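Local coordinates for protein ketosynthase (Streptomyces sp. MSC090213JE08, PDB 6KXD) that forms part of the ishigamide ketosynthase/chain length factor of a highly reducing type II polyketide synthase, and probably takes part in polyketide chain elongation, at residues T137-R140 / P141-D145; G123-E126 / N127-D130. All blocks are in the same frame, centred on the assembly; numbering follows the deposited sequence.

Contact 1: residues T137-R140 / P141-D145; sequences TNAR and PFYVD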
# COMPACT_ATOMS: atom_id res chain seq x y z
N THR B 137 25.34 4.16 -13.97
CA THR B 137 26.39 5.09 -14.44
C THR B 137 27.63 5.10 -13.53
O THR B 137 28.65 5.63 -13.91
CB THR B 137 25.84 6.51 -14.55
OG1 THR B 137 25.45 6.93 -13.24
CG2 THR B 137 24.69 6.62 -15.53
N ASN B 138 27.54 4.51 -12.33
CA ASN B 138 28.66 4.49 -11.38
C ASN B 138 29.53 3.27 -11.67
O ASN B 138 29.31 2.56 -12.63
CB ASN B 138 28.17 4.55 -9.93
CG ASN B 138 27.84 5.96 -9.49
OD1 ASN B 138 28.12 6.90 -10.23
ND2 ASN B 138 27.23 6.09 -8.32
N ALA B 139 30.55 3.05 -10.83
CA ALA B 139 31.63 2.12 -11.11
C ALA B 139 31.09 0.69 -11.15
O ALA B 139 31.46 -0.09 -12.02
CB ALA B 139 32.72 2.24 -10.08
N ARG B 140 30.29 0.37 -10.13
CA ARG B 140 29.62 -0.87 -10.06
C ARG B 140 28.13 -0.58 -9.85
O ARG B 140 27.77 0.54 -9.48
CB ARG B 140 30.31 -1.73 -9.00
CG ARG B 140 31.70 -2.17 -9.47
CD ARG B 140 32.39 -3.15 -8.56
NE ARG B 140 31.74 -4.44 -8.46
CZ ARG B 140 31.82 -5.22 -7.39
NH1 ARG B 140 32.46 -4.81 -6.31
NH2 ARG B 140 31.25 -6.41 -7.39
N PRO B 141 27.24 -1.54 -10.18
CA PRO B 141 25.80 -1.25 -10.22
C PRO B 141 25.09 -1.19 -8.85
O PRO B 141 23.86 -1.07 -8.79
CB PRO B 141 25.26 -2.42 -11.06
CG PRO B 141 26.18 -3.56 -10.72
CD PRO B 141 27.55 -2.92 -10.57
N PHE B 142 25.85 -1.34 -7.77
CA PHE B 142 25.31 -1.19 -6.42
C PHE B 142 26.07 -0.08 -5.69
O PHE B 142 25.95 0.03 -4.47
CB PHE B 142 25.37 -2.53 -5.69
CG PHE B 142 26.76 -3.06 -5.46
CD1 PHE B 142 27.43 -3.74 -6.47
CD2 PHE B 142 27.37 -2.94 -4.22
CE1 PHE B 142 28.69 -4.28 -6.24
CE2 PHE B 142 28.62 -3.48 -4.00
CZ PHE B 142 29.29 -4.14 -5.01
N TYR B 143 26.79 0.73 -6.48
CA TYR B 143 27.50 1.93 -6.02
C TYR B 143 26.53 3.12 -6.10
O TYR B 143 26.61 4.01 -6.94
CB TYR B 143 28.82 2.12 -6.77
CG TYR B 143 29.89 1.13 -6.36
CD1 TYR B 143 29.58 -0.03 -5.64
CD2 TYR B 143 31.23 1.31 -6.73
CE1 TYR B 143 30.54 -0.95 -5.25
CE2 TYR B 143 32.21 0.38 -6.36
CZ TYR B 143 31.87 -0.74 -5.62
OH TYR B 143 32.79 -1.68 -5.23
N VAL B 144 25.63 3.12 -5.12
CA VAL B 144 24.58 4.10 -5.00
C VAL B 144 24.86 4.96 -3.76
O VAL B 144 25.67 4.56 -2.88
CB VAL B 144 23.23 3.38 -4.87
CG1 VAL B 144 22.96 2.48 -6.07
CG2 VAL B 144 23.14 2.57 -3.59
N ASP B 145 24.18 6.11 -3.70
CA ASP B 145 24.06 6.92 -2.45
C ASP B 145 23.32 6.08 -1.40
O ASP B 145 22.09 6.02 -1.36
CB ASP B 145 23.42 8.27 -2.77
CG ASP B 145 23.34 9.21 -1.58
OD1 ASP B 145 23.52 8.73 -0.46
OD2 ASP B 145 23.07 10.39 -1.82
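Asn138 and Arg140 close a compact turn against Tyr143, a local contact in the loop that follows helix 125-137 and faces the partner subunit. The Asn138 amide spans the loop: ND2 donates to Tyr143 O at 2.6 Å, almost straight at 176°, with the acceptor lying in the amide plane. Nearer the bend, Tyr143 N reaches Arg140 O at 3.2 Å. Arg140 CB sits over the centre of the Tyr143 ring, 3.6 Å from its centroid, a CH-pi contact, while Ala139 CB packs beside Tyr143 CD2. Bent at chi3 (66°), the arginine carries its guanidinium alongside Phe142, and Phe142 CE1 lies 3.5 Å from Arg140 CZ; the ring turns its edge to the guanidinium face. Arg140 NH1 adds only a weak bond to Tyr143 OH, whereas NE donates to Gly49 O of the partner subunit. With an alanine in its place, Gly49 O of the partner subunit would probably lose this donor and the Phe142 edge its guanidinium. Phe142 also makes a cation-pi contact with Lys209 of the partner subunit. Hydrogen bonds and the CH-pi contact thus hold the turn together, while Arg140 NE and the Phe142 ring meet the other chain.

Contact 2: residues G123-E126 / N127-D130; sequences GSLE and NVTD
Ser124 caps the start of helix 125-137 by turning its hydroxyl back to Asn127. With OG anti to the backbone nitrogen (chi1 177°), the side chain brings this oxygen to 2.9 Å from Asn127 N and accepts its hydrogen, a classic N-cap bond. Ser124 OG is also hydrogen-bonded to Glu207 OE2, so the carboxylate of Glu207 is likely to help hold the hydroxyl in its capping position. Asn127 has its own CG anti to the backbone N (chi1 179°), which leads the amide away from residues 123-126 to where ND2 donates to Arg148 O. One residue further on, Val128 N binds Ser124 O as the helix takes up its regular pattern.

Leu125 O is gripped twice by Thr129, through the backbone N at 3.0 Å and through OG1 at 2.7 Å, the two donors arriving from opposite faces of the carbonyl plane. The threonine hydroxyl gets there because chi1 (60°) sets OG1 between its own N and carbonyl carbon, over the preceding turn. Leu125 and Val128 run side by side in the same direction, Leu125 CD2 lying 4.0 Å from Val128 CG1, and both also pack on the partner subunit.

Asp130 leans back over Glu126: its N donates to Glu126 O at 2.9 Å, and OD2 rests 3.6 Å from Glu126 CG. The extended glutamate crosses the aspartate at a slant, with Glu126 OE2 and Asp130 OD2 4.2 Å apart. Arg148 NH2 forms a salt bridge with Asp130 OD2, next to Glu126, and its charge is likely to offset part of the repulsion between the two carboxylates.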
# COMPACT_ATOMS: atom_id res chain seq x y z
N GLY B 123 5.47 6.62 -4.56
CA GLY B 123 6.54 7.06 -3.68
C GLY B 123 7.41 8.16 -4.30
O GLY B 123 6.98 9.00 -5.10
N SER B 124 8.68 8.20 -3.86
CA SER B 124 9.60 9.17 -4.38
C SER B 124 10.20 8.59 -5.65
O SER B 124 11.09 7.75 -5.61
CB SER B 124 10.71 9.52 -3.43
OG SER B 124 11.58 10.43 -4.08
N LEU B 125 9.65 8.98 -6.79
CA LEU B 125 10.30 8.57 -8.03
C LEU B 125 11.66 9.26 -8.17
O LEU B 125 12.50 8.76 -8.87
CB LEU B 125 9.41 8.90 -9.21
CG LEU B 125 8.18 8.04 -9.27
CD1 LEU B 125 7.08 8.70 -10.13
CD2 LEU B 125 8.54 6.64 -9.74
N GLU B 126 11.85 10.40 -7.51
CA GLU B 126 13.16 11.04 -7.51
C GLU B 126 14.19 10.10 -6.86
O GLU B 126 15.31 9.91 -7.38
CB GLU B 126 13.15 12.38 -6.79
CG GLU B 126 14.53 13.04 -6.76
CD GLU B 126 14.53 14.43 -6.16
OE1 GLU B 126 13.61 14.74 -5.39
OE2 GLU B 126 15.46 15.18 -6.46
N ASN B 127 13.83 9.49 -5.72
CA ASN B 127 14.74 8.64 -5.01
C ASN B 127 15.11 7.42 -5.88
O ASN B 127 16.31 7.09 -6.05
CB ASN B 127 14.15 8.22 -3.66
CG ASN B 127 15.06 7.31 -2.89
OD1 ASN B 127 15.22 6.18 -3.27
ND2 ASN B 127 15.62 7.80 -1.79
N VAL B 128 14.09 6.76 -6.44
CA VAL B 128 14.28 5.49 -7.05
C VAL B 128 15.04 5.69 -8.38
O VAL B 128 15.87 4.85 -8.71
CB VAL B 128 12.96 4.74 -7.26
CG1 VAL B 128 12.08 5.44 -8.27
CG2 VAL B 128 13.22 3.30 -7.68
N THR B 129 14.74 6.77 -9.08
CA THR B 129 15.37 7.05 -10.37
C THR B 129 16.80 7.54 -10.16
O THR B 129 17.67 7.25 -10.94
CB THR B 129 14.62 8.07 -11.23
OG1 THR B 129 14.48 9.35 -10.63
CG2 THR B 129 13.27 7.53 -11.67
N ASP B 130 17.04 8.28 -9.08
CA ASP B 130 18.42 8.67 -8.75
C ASP B 130 19.23 7.41 -8.42
O ASP B 130 20.35 7.28 -8.89
CB ASP B 130 18.49 9.70 -7.63
CG ASP B 130 18.11 11.12 -8.01
OD1 ASP B 130 17.91 11.41 -9.23
OD2 ASP B 130 17.98 11.92 -7.07

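Contact 2 comes first along the chain and contact 1 follows it, at the two ends of helix 125-137: residues 123-130 form its capped start, and residues 137-145 carry the chain out of its last turn into the loop before helix 149-152. Their centres are 16 Å apart and their nearest atoms about 6 Å, without touching. Contact 2 is buried, its centre about 19 Å from the centre of the chain, whereas the centre of contact 1 is about 34 Å from it. The returning loop packs Val144 on Phe131 and Gln134 of the helix. Both contacts also pack on the partner subunit, so the helix and its loop belong to the dimer interface.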